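Local coordinates for protein GphF (Cystobacter violaceus, PDB 6MFC) that probably catalyses the decarboxylation that supplies the starter unit for polyketide biosynthesis, using a fold best known from GNAT acetyltransferases, at residues T82-A88 with G109-L115; E147-S153 with V213-L219. All blocks are in the same frame, centred on the assembly; numbering follows the deposited sequence.

Both contacts are antiparallel strand pairs of one GNAT sheet, and together they illustrate how a single ladder chemistry is adapted to its surroundings. Contact 1 joins strands 77-87 and 111-119 and is mostly buried; contact 2 joins strands 148-153 and 212-218 and is partly buried. Their inner strands, 111-119 and 148-153, are parallel neighbours, linked by probable hydrogen bonds from Leu114 N to Val150 O (2.7 Å) and from Leu112 N to Asn148 O (2.8 Å). Contact 1 adds polar side-chain bonds, made by glutamines and an arginine, to its ladder. Contact 2 relies on backbone bonds and branched aliphatic side chains, its histidine turning to a neighbouring helix.

Contact 1 of 2, residues T82-A88 with G109-L115; sequences TYAQRIA and GAALQLL
Gln85 and Gln113 form an antiparallel hydrogen-bonded pair whose side chains are hydrogen-bonded as well. The backbone bonds are Gln113 N to Gln85 O, 2.7 Å, and Gln85 N to Gln113 O, 3.1 Å. Beyond them the two extended side chains run side by side in the same direction, and Gln85 NE2 gives a 3.2 Å bond to Gln113 OE1, although the amide planes stand 57° apart. A chi1 of 70°, which sets CG between the backbone N and carbonyl carbon, places the Gln85 amide there. That amide is also held by Leu101 O at NE2 and by Arg60 at OE1, so its rotation is fixed from several sides. Next along, Ile87 CD1 lies 3.8 Å from Gln113 CB. On the face carrying Ala84, Leu112 brings CG to 3.8 Å from Ala84 CB. Arg86, extended from CG to NE, brings its guanidinium edge to the loop ahead of strand 111-119, where NE donates to Gly109 O at 2.6 Å and NH2 adds a weak bond; NH2 also reaches Pro144 O. This antiparallel ladder lies mid-sheet in the GNAT fold, beside parallel strand 148-153: helix 128-140 packs against Thr82 and Leu114, while helix 55-64 meets Tyr83 and Leu115 on the other face.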
loop_
_atom_site.group_PDB
_atom_site.type_symbol
_atom_site.label_atom_id
_atom_site.label_comp_id
_atom_site.label_asym_id
_atom_site.label_seq_id
_atom_site.Cartn_x
_atom_site.Cartn_y
_atom_site.Cartn_z
ATOM N N THR A 82 5.585 -0.340 -6.839
ATOM C CA THR A 82 4.592 0.501 -6.186
ATOM C C THR A 82 3.509 0.871 -7.188
ATOM O O THR A 82 3.811 1.308 -8.302
ATOM C CB THR A 82 5.228 1.769 -5.607
ATOM O OG1 THR A 82 6.066 1.420 -4.500
ATOM C CG2 THR A 82 4.154 2.730 -5.137
ATOM N N TYR A 83 2.252 0.693 -6.790
ATOM C CA TYR A 83 1.104 1.044 -7.610
ATOM C C TYR A 83 0.326 2.171 -6.947
ATOM O O TYR A 83 0.247 2.251 -5.717
ATOM C CB TYR A 83 0.188 -0.161 -7.823
ATOM C CG TYR A 83 0.914 -1.410 -8.261
ATOM C CD1 TYR A 83 1.113 -1.684 -9.607
ATOM C CD2 TYR A 83 1.397 -2.317 -7.328
ATOM C CE1 TYR A 83 1.774 -2.829 -10.011
ATOM C CE2 TYR A 83 2.059 -3.464 -7.723
ATOM C CZ TYR A 83 2.246 -3.716 -9.066
ATOM O OH TYR A 83 2.906 -4.857 -9.464
ATOM N N ALA A 84 -0.255 3.042 -7.769
ATOM C CA ALA A 84 -1.016 4.164 -7.242
ATOM C C ALA A 84 -1.987 4.665 -8.300
ATOM O O ALA A 84 -1.743 4.531 -9.501
ATOM C CB ALA A 84 -0.096 5.301 -6.784
ATOM N N GLN A 85 -3.092 5.240 -7.834
ATOM C CA GLN A 85 -4.052 5.901 -8.704
ATOM C C GLN A 85 -4.548 7.160 -8.010
ATOM O O GLN A 85 -4.513 7.272 -6.783
ATOM C CB GLN A 85 -5.234 4.990 -9.066
ATOM C CG GLN A 85 -6.194 4.700 -7.925
ATOM C CD GLN A 85 -7.311 3.757 -8.332
ATOM O OE1 GLN A 85 -7.311 3.219 -9.439
ATOM N NE2 GLN A 85 -8.272 3.554 -7.437
ATOM N N ARG A 86 -5.003 8.112 -8.816
ATOM C CA ARG A 86 -5.449 9.406 -8.317
ATOM C C ARG A 86 -6.949 9.349 -8.054
ATOM O O ARG A 86 -7.732 9.046 -8.962
ATOM C CB ARG A 86 -5.110 10.507 -9.320
ATOM C CG ARG A 86 -5.222 11.918 -8.776
ATOM C CD ARG A 86 -4.498 12.897 -9.684
ATOM N NE ARG A 86 -4.470 14.247 -9.132
ATOM C CZ ARG A 86 -3.706 15.227 -9.602
ATOM N NH1 ARG A 86 -2.901 15.008 -10.632
ATOM N NH2 ARG A 86 -3.743 16.426 -9.038
ATOM N N ILE A 87 -7.347 9.623 -6.813
ATOM C CA ILE A 87 -8.759 9.611 -6.442
ATOM C C ILE A 87 -9.157 10.989 -5.931
ATOM O O ILE A 87 -8.330 11.906 -5.878
ATOM C CB ILE A 87 -9.056 8.522 -5.395
ATOM C CG1 ILE A 87 -8.403 8.869 -4.059
ATOM C CG2 ILE A 87 -8.575 7.165 -5.882
ATOM C CD1 ILE A 87 -8.618 7.824 -2.983
ATOM N N ALA A 88 -10.427 11.140 -5.549
ATOM C CA ALA A 88 -10.942 12.445 -5.145
ATOM C C ALA A 88 -10.220 12.965 -3.906
ATOM O O ALA A 88 -9.645 14.059 -3.918
ATOM C CB ALA A 88 -12.449 12.357 -4.898
ATOM N N GLY A 109 -8.509 14.469 -9.158
ATOM C CA GLY A 109 -8.551 14.455 -7.712
ATOM C C GLY A 109 -7.326 15.088 -7.083
ATOM O O GLY A 109 -6.300 15.329 -7.721
ATOM N N ALA A 110 -7.446 15.362 -5.783
ATOM C CA ALA A 110 -6.399 16.015 -5.008
ATOM C C ALA A 110 -5.765 15.067 -3.993
ATOM O O ALA A 110 -5.350 15.490 -2.912
ATOM C CB ALA A 110 -6.946 17.257 -4.308
ATOM N N ALA A 111 -5.684 13.782 -4.331
ATOM C CA ALA A 111 -5.067 12.802 -3.451
ATOM C C ALA A 111 -4.689 11.573 -4.264
ATOM O O ALA A 111 -5.437 11.155 -5.151
ATOM C CB ALA A 111 -6.002 12.417 -2.298
ATOM N N LEU A 112 -3.529 11.000 -3.954
ATOM C CA LEU A 112 -3.005 9.830 -4.651
ATOM C C LEU A 112 -3.081 8.624 -3.722
ATOM O O LEU A 112 -2.522 8.649 -2.619
ATOM C CB LEU A 112 -1.568 10.072 -5.112
ATOM C CG LEU A 112 -0.892 8.968 -5.929
ATOM C CD1 LEU A 112 -1.593 8.777 -7.262
ATOM C CD2 LEU A 112 0.583 9.284 -6.134
ATOM N N GLN A 113 -3.768 7.576 -4.166
ATOM C CA GLN A 113 -4.015 6.397 -3.347
ATOM C C GLN A 113 -2.976 5.322 -3.638
ATOM O O GLN A 113 -2.758 4.961 -4.797
ATOM C CB GLN A 113 -5.415 5.839 -3.600
ATOM C CG GLN A 113 -5.693 4.543 -2.863
ATOM C CD GLN A 113 -6.899 3.813 -3.408
ATOM O OE1 GLN A 113 -7.464 4.201 -4.431
ATOM N NE2 GLN A 113 -7.303 2.746 -2.729
ATOM N N LEU A 114 -2.349 4.807 -2.584
ATOM C CA LEU A 114 -1.413 3.698 -2.718
ATOM C C LEU A 114 -2.194 2.393 -2.806
ATOM O O LEU A 114 -2.880 2.009 -1.854
ATOM C CB LEU A 114 -0.443 3.662 -1.538
ATOM C CG LEU A 114 0.634 4.744 -1.462
ATOM C CD1 LEU A 114 1.442 4.615 -0.177
ATOM C CD2 LEU A 114 1.541 4.670 -2.676
ATOM N N LEU A 115 -2.097 1.716 -3.948
ATOM C CA LEU A 115 -2.727 0.412 -4.101
ATOM C C LEU A 115 -1.825 -0.722 -3.637
ATOM O O LEU A 115 -2.325 -1.793 -3.272
ATOM C CB LEU A 115 -3.134 0.189 -5.559
ATOM C CG LEU A 115 -4.157 1.179 -6.117
ATOM C CD1 LEU A 115 -4.457 0.872 -7.571
ATOM C CD2 LEU A 115 -5.431 1.152 -5.291
#

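Contact 2 of 2, residues E147-S153 with V213-L219; sequences ENVVGVS and VIVIHAL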
loop_
_atom_site.group_PDB
_atom_site.type_symbol
_atom_site.label_atom_id
_atom_site.label_comp_id
_atom_site.label_asym_id
_atom_site.label_seq_id
_atom_site.Cartn_x
_atom_site.Cartn_y
_atom_site.Cartn_z
ATOM N N GLU A 147 -2.545 16.579 -2.954
ATOM C CA GLU A 147 -2.420 17.102 -1.602
ATOM C C GLU A 147 -2.092 16.044 -0.560
ATOM O O GLU A 147 -1.502 16.381 0.471
ATOM C CB GLU A 147 -3.711 17.823 -1.186
ATOM C CG GLU A 147 -3.905 19.176 -1.848
ATOM C CD GLU A 147 -5.246 19.803 -1.516
ATOM O OE1 GLU A 147 -6.249 19.063 -1.451
ATOM O OE2 GLU A 147 -5.295 21.035 -1.312
ATOM N N ASN A 148 -2.453 14.785 -0.795
ATOM C CA ASN A 148 -2.191 13.731 0.172
ATOM C C ASN A 148 -1.883 12.432 -0.555
ATOM O O ASN A 148 -2.388 12.179 -1.652
ATOM C CB ASN A 148 -3.376 13.517 1.122
ATOM C CG ASN A 148 -3.651 14.722 1.993
ATOM O OD1 ASN A 148 -3.095 14.852 3.082
ATOM N ND2 ASN A 148 -4.516 15.611 1.517
ATOM N N VAL A 149 -1.045 11.615 0.072
ATOM C CA VAL A 149 -0.806 10.240 -0.342
ATOM C C VAL A 149 -1.439 9.353 0.718
ATOM O O VAL A 149 -0.974 9.313 1.864
ATOM C CB VAL A 149 0.689 9.935 -0.505
ATOM C CG1 VAL A 149 0.892 8.487 -0.935
ATOM C CG2 VAL A 149 1.318 10.888 -1.504
ATOM N N VAL A 150 -2.511 8.656 0.356
ATOM C CA VAL A 150 -3.257 7.844 1.302
ATOM C C VAL A 150 -3.241 6.394 0.833
ATOM O O VAL A 150 -2.820 6.077 -0.279
ATOM C CB VAL A 150 -4.701 8.342 1.489
ATOM C CG1 VAL A 150 -4.715 9.840 1.764
ATOM C CG2 VAL A 150 -5.527 8.009 0.268
ATOM N N GLY A 151 -3.709 5.512 1.709
ATOM C CA GLY A 151 -3.772 4.095 1.404
ATOM C C GLY A 151 -4.439 3.352 2.538
ATOM O O GLY A 151 -4.624 3.882 3.636
ATOM N N VAL A 152 -4.808 2.111 2.249
ATOM C CA VAL A 152 -5.424 1.223 3.225
ATOM C C VAL A 152 -4.375 0.186 3.602
ATOM O O VAL A 152 -4.158 -0.792 2.877
ATOM C CB VAL A 152 -6.702 0.570 2.686
ATOM C CG1 VAL A 152 -7.286 -0.378 3.718
ATOM C CG2 VAL A 152 -7.716 1.636 2.305
ATOM N N SER A 153 -3.715 0.399 4.737
ATOM C CA SER A 153 -2.662 -0.494 5.198
ATOM C C SER A 153 -3.281 -1.687 5.926
ATOM O O SER A 153 -4.490 -1.926 5.868
ATOM C CB SER A 153 -1.673 0.269 6.076
ATOM O OG SER A 153 -0.643 -0.580 6.547
ATOM N N VAL A 213 -6.790 -0.393 7.532
ATOM C CA VAL A 213 -6.443 0.834 8.238
ATOM C C VAL A 213 -6.081 1.902 7.216
ATOM O O VAL A 213 -5.185 1.702 6.388
ATOM C CB VAL A 213 -5.290 0.604 9.228
ATOM C CG1 VAL A 213 -4.855 1.920 9.854
ATOM C CG2 VAL A 213 -5.712 -0.388 10.300
ATOM N N ILE A 214 -6.772 3.036 7.278
ATOM C CA ILE A 214 -6.502 4.154 6.381
ATOM C C ILE A 214 -5.345 4.971 6.945
ATOM O O ILE A 214 -5.429 5.500 8.058
ATOM C CB ILE A 214 -7.749 5.028 6.192
ATOM C CG1 ILE A 214 -8.878 4.221 5.550
ATOM C CG2 ILE A 214 -7.421 6.252 5.349
ATOM C CD1 ILE A 214 -10.156 5.008 5.367
ATOM N N VAL A 215 -4.263 5.072 6.180
ATOM C CA VAL A 215 -3.132 5.927 6.517
ATOM C C VAL A 215 -3.137 7.116 5.567
ATOM O O VAL A 215 -3.521 6.999 4.399
ATOM C CB VAL A 215 -1.790 5.164 6.449
ATOM C CG1 VAL A 215 -1.772 4.035 7.465
ATOM C CG2 VAL A 215 -1.550 4.620 5.051
ATOM N N ILE A 216 -2.727 8.274 6.079
ATOM C CA ILE A 216 -2.736 9.515 5.311
ATOM C C ILE A 216 -1.373 10.176 5.444
ATOM O O ILE A 216 -0.950 10.514 6.557
ATOM C CB ILE A 216 -3.846 10.476 5.773
ATOM C CG1 ILE A 216 -5.221 9.822 5.625
ATOM C CG2 ILE A 216 -3.786 11.771 4.980
ATOM C CD1 ILE A 216 -6.361 10.703 6.079
ATOM N N HIS A 217 -0.690 10.363 4.316
ATOM C CA HIS A 217 0.583 11.081 4.269
ATOM C C HIS A 217 0.300 12.500 3.788
ATOM O O HIS A 217 0.213 12.751 2.583
ATOM C CB HIS A 217 1.583 10.384 3.350
ATOM C CG HIS A 217 2.123 9.097 3.891
ATOM N ND1 HIS A 217 3.272 9.033 4.650
ATOM C CD2 HIS A 217 1.684 7.823 3.766
ATOM C CE1 HIS A 217 3.513 7.775 4.975
ATOM N NE2 HIS A 217 2.562 7.021 4.452
ATOM N N ALA A 218 0.147 13.426 4.731
ATOM C CA ALA A 218 0.027 14.830 4.369
ATOM C C ALA A 218 1.296 15.297 3.665
ATOM O O ALA A 218 2.400 14.831 3.954
ATOM C CB ALA A 218 -0.236 15.684 5.610
ATOM N N LEU A 219 1.131 16.226 2.723
ATOM C CA LEU A 219 2.242 16.675 1.897
ATOM C C LEU A 219 2.671 18.110 2.166
ATOM O O LEU A 219 3.754 18.503 1.720
ATOM C CB LEU A 219 1.892 16.530 0.409
ATOM C CG LEU A 219 1.627 15.107 -0.087
ATOM C CD1 LEU A 219 1.507 15.081 -1.600
ATOM C CD2 LEU A 219 2.713 14.152 0.384
#
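His217 turns its CG anti to its own carbonyl carbon, chi1 -71°, which sets the imidazole with its edge to Val149 O; Val149, with CG2 likewise opposite its carbonyl carbon, meets Leu219 CD2 at 4.0 Å. These residues belong to the antiparallel ladder between strands 148-153 and 212-218 of the GNAT sheet, in which the last strand is inserted between strands 148-153 and 193-198. Three hydrogen-bonded pairs carry it. At Val149 and His217, the bond from Val149 N to His217 O is nearly straight (172°, 3.0 Å). Gly151 pairs with Val215, whose N reaches Gly151 O at 2.8 Å, and the Val215 methyl CG2 rests 3.5 Å from that same oxygen. At the far end, Ser153 exchanges backbone bonds with Val213. Val149, His217, Val215 and Ser153 share a face covered by helices 128-140 and 182-190, and there the buried His217 NE2 finds its polar partner in His187 ND1. On the reverse face, the Asn148 side chain crosses that of Ile216 at a slant, its OD1 3.7 Å from Ile216 CG2. Val150 and Ile216 lie alongside each other and point the same way, bringing Val150 CG1 to 3.9 Å from Ile216 CG2.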